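Local coordinates for type II secretion system protein L (Pseudomonas aeruginosa, PDB 6GHU) that serves as an inner-membrane component of the type II secretion system, recruiting XcpZ and linking the cytoplasmic energy-providing protein XcpR to the rest of the secretion machinery, at residues G7-V12 / S50-S55; E16-V21 / F42-R47; V37-F42 / S69-R74. All blocks are in the same frame, centred on the assembly; numbering follows the deposited sequence.

Contact 1 of 3, residues G7-V12 / S50-S55; sequences GQAATV and SRLSES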
loop_
_atom_site.group_PDB
_atom_site.type_symbol
_atom_site.label_atom_id
_atom_site.label_comp_id
_atom_site.label_asym_id
_atom_site.label_seq_id
_atom_site.Cartn_x
_atom_site.Cartn_y
_atom_site.Cartn_z
ATOM N N GLY A 7 0.007 2.471 -6.170
ATOM C CA GLY A 7 1.246 2.604 -6.913
ATOM C C GLY A 7 1.578 4.048 -7.233
ATOM O O GLY A 7 2.728 4.473 -7.108
ATOM N N GLN A 8 0.577 4.823 -7.648
ATOM C CA GLN A 8 0.824 6.227 -7.953
ATOM C C GLN A 8 1.179 7.004 -6.691
ATOM O O GLN A 8 2.122 7.802 -6.695
ATOM C CB GLN A 8 -0.395 6.834 -8.646
ATOM C CG GLN A 8 -0.155 8.234 -9.175
ATOM C CD GLN A 8 -1.217 8.664 -10.162
ATOM O OE1 GLN A 8 -1.604 7.899 -11.045
ATOM N NE2 GLN A 8 -1.697 9.893 -10.019
ATOM N N ALA A 9 0.453 6.767 -5.595
ATOM C CA ALA A 9 0.767 7.445 -4.343
ATOM C C ALA A 9 2.190 7.138 -3.891
ATOM O O ALA A 9 2.920 8.037 -3.460
ATOM C CB ALA A 9 -0.234 7.043 -3.263
ATOM N N ALA A 10 2.606 5.877 -3.991
ATOM C CA ALA A 10 3.959 5.512 -3.585
ATOM C C ALA A 10 5.004 6.282 -4.383
ATOM O O ALA A 10 6.051 6.660 -3.848
ATOM C CB ALA A 10 4.165 4.009 -3.754
ATOM N N THR A 11 4.743 6.511 -5.671
ATOM C CA THR A 11 5.679 7.270 -6.493
ATOM C C THR A 11 5.718 8.731 -6.068
ATOM O O THR A 11 6.796 9.326 -5.952
ATOM C CB THR A 11 5.296 7.146 -7.967
ATOM O OG1 THR A 11 5.472 5.788 -8.391
ATOM C CG2 THR A 11 6.155 8.052 -8.828
ATOM N N VAL A 12 4.550 9.334 -5.848
ATOM C CA VAL A 12 4.499 10.734 -5.440
ATOM C C VAL A 12 5.144 10.909 -4.072
ATOM O O VAL A 12 5.960 11.815 -3.859
ATOM C CB VAL A 12 3.045 11.236 -5.451
ATOM C CG1 VAL A 12 2.959 12.684 -4.998
ATOM C CG2 VAL A 12 2.463 11.090 -6.843
ATOM N N SER A 50 -0.451 18.541 -1.998
ATOM C CA SER A 50 -0.580 19.218 -3.284
ATOM C C SER A 50 -0.080 18.341 -4.424
ATOM O O SER A 50 -0.701 18.286 -5.489
ATOM C CB SER A 50 0.191 20.540 -3.252
ATOM O OG SER A 50 -0.038 21.289 -4.429
ATOM N N ARG A 51 1.036 17.639 -4.214
ATOM C CA ARG A 51 1.581 16.775 -5.256
ATOM C C ARG A 51 0.665 15.586 -5.535
ATOM O O ARG A 51 0.491 15.187 -6.693
ATOM C CB ARG A 51 2.969 16.277 -4.854
ATOM C CG ARG A 51 4.034 17.360 -4.743
ATOM C CD ARG A 51 4.184 18.134 -6.025
ATOM N NE ARG A 51 5.365 18.999 -6.011
ATOM C CZ ARG A 51 5.387 20.247 -5.548
ATOM N NH1 ARG A 51 4.291 20.801 -5.042
ATOM N NH2 ARG A 51 6.515 20.945 -5.591
ATOM N N LEU A 52 0.097 14.988 -4.487
ATOM C CA LEU A 52 -0.826 13.875 -4.685
ATOM C C LEU A 52 -2.056 14.325 -5.457
ATOM O O LEU A 52 -2.517 13.634 -6.371
ATOM C CB LEU A 52 -1.232 13.284 -3.339
ATOM C CG LEU A 52 -0.117 12.569 -2.581
ATOM C CD1 LEU A 52 -0.519 12.371 -1.143
ATOM C CD2 LEU A 52 0.201 11.235 -3.249
ATOM N N SER A 53 -2.598 15.488 -5.098
ATOM C CA SER A 53 -3.755 16.026 -5.803
ATOM C C SER A 53 -3.402 16.374 -7.241
ATOM O O SER A 53 -4.161 16.066 -8.165
ATOM C CB SER A 53 -4.283 17.253 -5.059
ATOM O OG SER A 53 -5.324 17.886 -5.780
ATOM N N GLU A 54 -2.247 17.017 -7.446
ATOM C CA GLU A 54 -1.779 17.350 -8.788
ATOM C C GLU A 54 -1.661 16.107 -9.662
ATOM O O GLU A 54 -1.892 16.165 -10.875
ATOM C CB GLU A 54 -0.430 18.071 -8.687
ATOM C CG GLU A 54 0.469 17.959 -9.913
ATOM C CD GLU A 54 1.847 18.543 -9.673
ATOM O OE1 GLU A 54 2.845 17.808 -9.875
ATOM O OE2 GLU A 54 1.930 19.728 -9.269
ATOM N N SER A 55 -1.268 14.983 -9.069
ATOM C CA SER A 55 -1.129 13.759 -9.850
ATOM C C SER A 55 -2.468 13.142 -10.217
ATOM O O SER A 55 -2.485 12.137 -10.935
ATOM C CB SER A 55 -0.301 12.731 -9.084
ATOM O OG SER A 55 -1.073 12.148 -8.049
#
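Val-12 of helix 3-14 spreads its two methyls over the C-terminal end of helix 42-54 and the residue that follows it. CG1 lies 3.6 Å from Leu-52 CD2 and also 3.6 Å from Arg-51 CB, so one methyl settles between the end of the leucine and the root of the arginine, whose chain then bends away. On the other branch, CG2 meets the hydroxymethyl group of Ser-55, 3.9 Å from its OG. The valine owes this two-sided reach to its chi1 of 179°, which places CG1 opposite the backbone N and CG2 opposite the carbonyl carbon. Leu-52 CD2 continues past Val-12 to the CB of Ala-9 at 4.2 Å.

Ser-55 adds the polar part. Gln-8 NE2 gives an N-H to Ser-55 OG at 3.1 Å and 161°, with the hydroxyl lying in the amide plane. The same hydroxyl donates to Leu-52 O, 2.7 Å from Ser-55 OG, and is thus gripped from two sides just as helix 42-54 ends. The helix segments run roughly antiparallel, at 138° and 9.9 Å apart. Ala-9 and Leu-52 also touch Ile-77 of the sheet; this is the layer of two helices on one sheet of a ferredoxin-like fold.

Contact 2 of 3, residues E16-V21 / F42-R47; sequences EPTVSV and FDVLER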
loop_
_atom_site.group_PDB
_atom_site.type_symbol
_atom_site.label_atom_id
_atom_site.label_comp_id
_atom_site.label_asym_id
_atom_site.label_seq_id
_atom_site.Cartn_x
_atom_site.Cartn_y
_atom_site.Cartn_z
ATOM N N GLU A 16 9.038 12.911 -2.113
ATOM C CA GLU A 16 9.252 13.692 -0.899
ATOM C C GLU A 16 10.091 12.872 0.073
ATOM O O GLU A 16 9.547 12.220 0.975
ATOM C CB GLU A 16 7.921 14.095 -0.266
ATOM C CG GLU A 16 7.157 15.145 -1.059
ATOM C CD GLU A 16 7.790 16.525 -0.990
ATOM O OE1 GLU A 16 7.460 17.371 -1.850
ATOM O OE2 GLU A 16 8.614 16.767 -0.082
ATOM N N PRO A 17 11.422 12.888 -0.053
ATOM C CA PRO A 17 12.246 11.952 0.727
ATOM C C PRO A 17 12.246 12.208 2.224
ATOM O O PRO A 17 12.666 11.319 2.973
ATOM C CB PRO A 17 13.655 12.148 0.146
ATOM C CG PRO A 17 13.499 13.039 -1.048
ATOM C CD PRO A 17 12.247 13.811 -0.846
ATOM N N THR A 18 11.829 13.385 2.695
ATOM C CA THR A 18 11.793 13.606 4.136
ATOM C C THR A 18 10.520 13.069 4.778
ATOM O O THR A 18 10.419 13.079 6.007
ATOM C CB THR A 18 11.936 15.095 4.473
ATOM O OG1 THR A 18 10.747 15.800 4.099
ATOM C CG2 THR A 18 13.143 15.703 3.759
ATOM N N VAL A 19 9.560 12.593 3.987
ATOM C CA VAL A 19 8.318 12.044 4.517
ATOM C C VAL A 19 8.521 10.564 4.802
ATOM O O VAL A 19 9.061 9.826 3.969
ATOM C CB VAL A 19 7.150 12.263 3.538
ATOM C CG1 VAL A 19 5.848 11.720 4.126
ATOM C CG2 VAL A 19 7.009 13.741 3.210
ATOM N N SER A 20 8.088 10.129 5.978
ATOM C CA SER A 20 8.136 8.727 6.355
ATOM C C SER A 20 6.713 8.224 6.530
ATOM O O SER A 20 5.862 8.932 7.076
ATOM C CB SER A 20 8.942 8.518 7.648
ATOM O OG SER A 20 8.364 9.205 8.745
ATOM N N VAL A 21 6.456 7.020 6.029
ATOM C CA VAL A 21 5.171 6.349 6.183
ATOM C C VAL A 21 5.299 5.381 7.351
ATOM O O VAL A 21 5.932 4.327 7.228
ATOM C CB VAL A 21 4.757 5.616 4.903
ATOM C CG1 VAL A 21 3.389 4.969 5.083
ATOM C CG2 VAL A 21 4.745 6.571 3.726
ATOM N N PHE A 42 5.158 21.170 8.641
ATOM C CA PHE A 42 3.843 21.193 8.015
ATOM C C PHE A 42 3.932 21.518 6.529
ATOM O O PHE A 42 3.124 21.020 5.737
ATOM C CB PHE A 42 2.939 22.204 8.735
ATOM C CG PHE A 42 2.828 21.973 10.218
ATOM C CD1 PHE A 42 3.429 22.844 11.114
ATOM C CD2 PHE A 42 2.139 20.882 10.715
ATOM C CE1 PHE A 42 3.334 22.635 12.478
ATOM C CE2 PHE A 42 2.042 20.664 12.085
ATOM C CZ PHE A 42 2.637 21.541 12.963
ATOM N N ASP A 43 4.905 22.345 6.129
ATOM C CA ASP A 43 5.040 22.706 4.721
ATOM C C ASP A 43 5.305 21.482 3.856
ATOM O O ASP A 43 4.908 21.447 2.685
ATOM C CB ASP A 43 6.165 23.724 4.544
ATOM C CG ASP A 43 7.520 23.178 4.964
ATOM O OD1 ASP A 43 7.644 22.689 6.108
ATOM O OD2 ASP A 43 8.463 23.229 4.148
ATOM N N VAL A 44 5.986 20.480 4.410
ATOM C CA VAL A 44 6.261 19.259 3.666
ATOM C C VAL A 44 4.988 18.435 3.505
ATOM O O VAL A 44 4.757 17.828 2.454
ATOM C CB VAL A 44 7.378 18.460 4.364
ATOM C CG1 VAL A 44 7.670 17.160 3.613
ATOM C CG2 VAL A 44 8.639 19.306 4.478
ATOM N N LEU A 45 4.144 18.397 4.540
ATOM C CA LEU A 45 2.882 17.676 4.429
ATOM C C LEU A 45 1.954 18.356 3.434
ATOM O O LEU A 45 1.255 17.683 2.667
ATOM C CB LEU A 45 2.204 17.569 5.795
ATOM C CG LEU A 45 2.897 16.744 6.876
ATOM C CD1 LEU A 45 2.127 16.856 8.181
ATOM C CD2 LEU A 45 3.017 15.299 6.453
ATOM N N GLU A 46 1.930 19.692 3.440
ATOM C CA GLU A 46 1.089 20.431 2.504
ATOM C C GLU A 46 1.587 20.264 1.079
ATOM O O GLU A 46 0.785 20.128 0.148
ATOM C CB GLU A 46 1.050 21.911 2.891
ATOM C CG GLU A 46 0.500 22.854 1.815
ATOM C CD GLU A 46 -0.875 22.455 1.296
ATOM O OE1 GLU A 46 -1.176 22.769 0.125
ATOM O OE2 GLU A 46 -1.658 21.839 2.052
ATOM N N ARG A 47 2.908 20.268 0.889
ATOM C CA ARG A 47 3.453 20.057 -0.445
ATOM C C ARG A 47 3.120 18.659 -0.944
ATOM O O ARG A 47 2.730 18.480 -2.101
ATOM C CB ARG A 47 4.964 20.284 -0.433
ATOM C CG ARG A 47 5.598 20.272 -1.815
ATOM C CD ARG A 47 7.021 20.784 -1.768
ATOM N NE ARG A 47 7.902 19.874 -1.043
ATOM C CZ ARG A 47 9.030 20.237 -0.441
ATOM N NH1 ARG A 47 9.423 21.504 -0.458
ATOM N NH2 ARG A 47 9.764 19.333 0.194
#
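Arg-47 reaches from the first turns of helix 42-54 to the carboxylate of Glu-16, and its whole length follows one oxygen before the guanidinium takes hold of both. CB stands 4.1 Å from Glu-16 OE1. CG closes this to 3.4 Å from Glu-16 OE1, having been set opposite the backbone N by a chi1 of -172°, and CD keeps about the same separation. A bend further along the chain then turns the group broadside to the acid. NE binds Glu-16 OE1 at 2.7 Å, from the syn side but tilted out of the carboxylate plane, while NH2 reaches Glu-16 OE2 at 2.8 Å, nearly straight at 165° and on its syn lone pair. This is a bidentate, side-on salt bridge: each oxygen has its own N-H, and the two flat groups are only 21° from coplanar. The paired bonds should fix the rotation of both groups and probably favour the ionised form of the largely buried glutamate.

Beside the ion pair Val-44 makes van der Waals contacts. Its CG1 sits 3.5 Å from Val-19 CG2, the two valine side chains lying side by side and pointing opposite ways, and 3.4 Å from the hydroxyl oxygen OG1 of Thr-18. Glu-16, Thr-18 and Val-19 all belong to one type I turn, closed by the bond from Val-19 N to Glu-16 O, so the turn presents a carboxylate, a hydroxyl and a valine to the same helix.

The turn forms part of the connection from helix 3-14 to strand 20-27, which starts at Ser-20 and is bonded through its backbone to Arg-38 of strand 32-39. Val-44 also packs on Ala-39 of that strand, while the next residue, Leu-45, lies against strands 32-39, 59-67 and 70-77, so helix 42-54 bridges the turn and the sheet.

Contact 3 of 3, residues V37-F42 / S69-R74; sequences VRAPGF and STVSAR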
loop_
_atom_site.group_PDB
_atom_site.type_symbol
_atom_site.label_atom_id
_atom_site.label_comp_id
_atom_site.label_asym_id
_atom_site.label_seq_id
_atom_site.Cartn_x
_atom_site.Cartn_y
_atom_site.Cartn_z
ATOM N N VAL A 37 1.743 9.499 8.383
ATOM C CA VAL A 37 3.005 10.012 7.870
ATOM C C VAL A 37 3.639 10.933 8.901
ATOM O O VAL A 37 2.973 11.499 9.771
ATOM C CB VAL A 37 2.832 10.752 6.524
ATOM C CG1 VAL A 37 2.268 9.819 5.464
ATOM C CG2 VAL A 37 1.936 11.980 6.683
ATOM N N ARG A 38 4.955 11.072 8.792
ATOM C CA ARG A 38 5.701 12.082 9.522
ATOM C C ARG A 38 6.578 12.842 8.537
ATOM O O ARG A 38 6.991 12.304 7.507
ATOM C CB ARG A 38 6.559 11.463 10.640
ATOM C CG ARG A 38 5.747 10.972 11.824
ATOM C CD ARG A 38 6.620 10.736 13.048
ATOM N NE ARG A 38 5.850 10.797 14.292
ATOM C CZ ARG A 38 5.247 9.758 14.869
ATOM N NH1 ARG A 38 5.311 8.548 14.327
ATOM N NH2 ARG A 38 4.572 9.933 16.000
ATOM N N ALA A 39 6.846 14.103 8.857
ATOM C CA ALA A 39 7.685 14.950 8.024
ATOM C C ALA A 39 8.343 15.987 8.921
ATOM O O ALA A 39 7.895 16.207 10.050
ATOM C CB ALA A 39 6.868 15.626 6.913
ATOM N N PRO A 40 9.416 16.630 8.456
ATOM C CA PRO A 40 10.059 17.641 9.308
ATOM C C PRO A 40 9.146 18.801 9.671
ATOM O O PRO A 40 9.330 19.407 10.730
ATOM C CB PRO A 40 11.264 18.103 8.473
ATOM C CG PRO A 40 11.035 17.586 7.094
ATOM C CD PRO A 40 10.192 16.362 7.234
ATOM N N GLY A 41 8.170 19.132 8.830
ATOM C CA GLY A 41 7.343 20.295 9.095
ATOM C C GLY A 41 6.069 20.262 8.283
ATOM O O GLY A 41 5.908 19.463 7.359
ATOM N N PHE A 42 5.158 21.170 8.641
ATOM C CA PHE A 42 3.843 21.193 8.015
ATOM C C PHE A 42 3.932 21.518 6.529
ATOM O O PHE A 42 3.124 21.020 5.737
ATOM C CB PHE A 42 2.939 22.204 8.735
ATOM C CG PHE A 42 2.828 21.973 10.218
ATOM C CD1 PHE A 42 3.429 22.844 11.114
ATOM C CD2 PHE A 42 2.139 20.882 10.715
ATOM C CE1 PHE A 42 3.334 22.635 12.478
ATOM C CE2 PHE A 42 2.042 20.664 12.085
ATOM C CZ PHE A 42 2.637 21.541 12.963
ATOM N N SER A 69 11.230 16.704 16.583
ATOM C CA SER A 69 11.770 17.113 15.295
ATOM C C SER A 69 10.801 16.934 14.133
ATOM O O SER A 69 11.101 17.411 13.033
ATOM C CB SER A 69 13.045 16.324 15.000
ATOM O OG SER A 69 14.020 16.557 16.001
ATOM N N THR A 70 9.664 16.267 14.329
ATOM C CA THR A 70 8.768 15.941 13.226
ATOM C C THR A 70 7.337 16.354 13.547
ATOM O O THR A 70 6.966 16.558 14.705
ATOM C CB THR A 70 8.805 14.436 12.891
ATOM O OG1 THR A 70 8.466 13.667 14.051
ATOM C CG2 THR A 70 10.183 14.023 12.411
ATOM N N VAL A 71 6.549 16.509 12.486
ATOM C CA VAL A 71 5.098 16.608 12.572
ATOM C C VAL A 71 4.510 15.307 12.033
ATOM O O VAL A 71 5.148 14.571 11.276
ATOM C CB VAL A 71 4.549 17.831 11.802
ATOM C CG1 VAL A 71 5.224 19.112 12.287
ATOM C CG2 VAL A 71 4.766 17.679 10.304
ATOM N N SER A 72 3.272 15.021 12.435
ATOM C CA SER A 72 2.599 13.792 12.042
ATOM C C SER A 72 1.159 14.108 11.682
ATOM O O SER A 72 0.555 15.036 12.226
ATOM C CB SER A 72 2.629 12.736 13.150
ATOM O OG SER A 72 1.883 13.165 14.269
ATOM N N ALA A 73 0.621 13.326 10.752
ATOM C CA ALA A 73 -0.739 13.517 10.275
ATOM C C ALA A 73 -1.201 12.227 9.618
ATOM O O ALA A 73 -0.412 11.313 9.367
ATOM C CB ALA A 73 -0.827 14.685 9.293
ATOM N N ARG A 74 -2.498 12.166 9.348
ATOM C CA ARG A 74 -3.110 11.055 8.638
ATOM C C ARG A 74 -3.517 11.523 7.249
ATOM O O ARG A 74 -4.192 12.549 7.110
ATOM C CB ARG A 74 -4.320 10.526 9.412
ATOM C CG ARG A 74 -4.938 9.261 8.851
ATOM C CD ARG A 74 -5.885 8.649 9.880
ATOM N NE ARG A 74 -6.585 7.473 9.376
ATOM C CZ ARG A 74 -7.731 7.513 8.707
ATOM N NH1 ARG A 74 -8.313 8.675 8.438
ATOM N NH2 ARG A 74 -8.296 6.385 8.307
HETATM O O HOH W 1 5.760 13.362 15.184
#
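Val-71 and Ala-39 face each other as a hydrogen-bonded antiparallel pair, with Val-71 N to Ala-39 O at 2.8 Å and Ala-39 N to Val-71 O at 3.0 Å. Two residues along, Val-37 and Ala-73 form the next such pair; the bond from Val-37 N to Ala-73 O is close to straight (173°). Between them Arg-38 and Ser-72 make the non-hydrogen-bonded pair, where Arg-38 CA lies 3.1 Å from Val-71 O in a CA-H...O contact.

Beyond the paired backbones, Val-71 does most of the apolar work. Its chi1 of -55° sends CG1 over one face of the Phe-42 ring, 3.7 Å from the centroid, in a CH-pi contact that sits somewhat toward the ring's rim. CG2 lies against the backbone, 3.5 Å from Gly-41 C, and also meets Leu-45 of the helix. Gly-41 is the N-cap of helix 42-54, so the valine packs exactly where the chain leaves the sheet for the helix.

On the face of the sheet carrying Arg-38 and Ser-72, the arginine chain stretches over the neighbouring strand. Its CG rests 3.8 Å from Ser-72 CB, and its NE donates to a water at 2.7 Å, in the guanidinium plane, which is in turn hydrogen-bonded to Thr-70 OG1. The water thus ties the arginine to the neighbouring strand.

Farther out, Leu-45 also packs on Val-37 and Ala-73, while Ala-64 of strand 59-67 touches Phe-42 and Ala-73. Strand 32-39 is also bonded to strand 20-27, and strand 70-77 to strand 59-67. The contact therefore joins the two central strands of the antiparallel sheet, with helices on the face of Val-37, Ala-39, Val-71 and Ala-73; the chain runs alpha-beta-beta-alpha-beta-beta, with strand order 1-2-4-3, in this ferredoxin-like domain.

Overall arrangement
Helix 42-54 is the common element: contact 1 uses its C-terminal end and contact 2 its start, and contact 3 includes Phe-42, its first residue, which it shares with contact 2. Contacts 2 and 3 have centres about 7 Å apart and touch where Leu-45 packs on Val-37 and Val-71 and where Ser-20 N probably bonds to Arg-38 O. The centre of contact 1 is about 12 Å from that of contact 2 and about 17 Å from that of contact 3, which lies on the opposite side of the chain's centre. Contact 2 is nested within the loop closed by contact 1, whereas contact 3 alternates with both along the sequence. Together they tie the two helices to each other, and helix 42-54 to the sheet of this compact periplasmic domain.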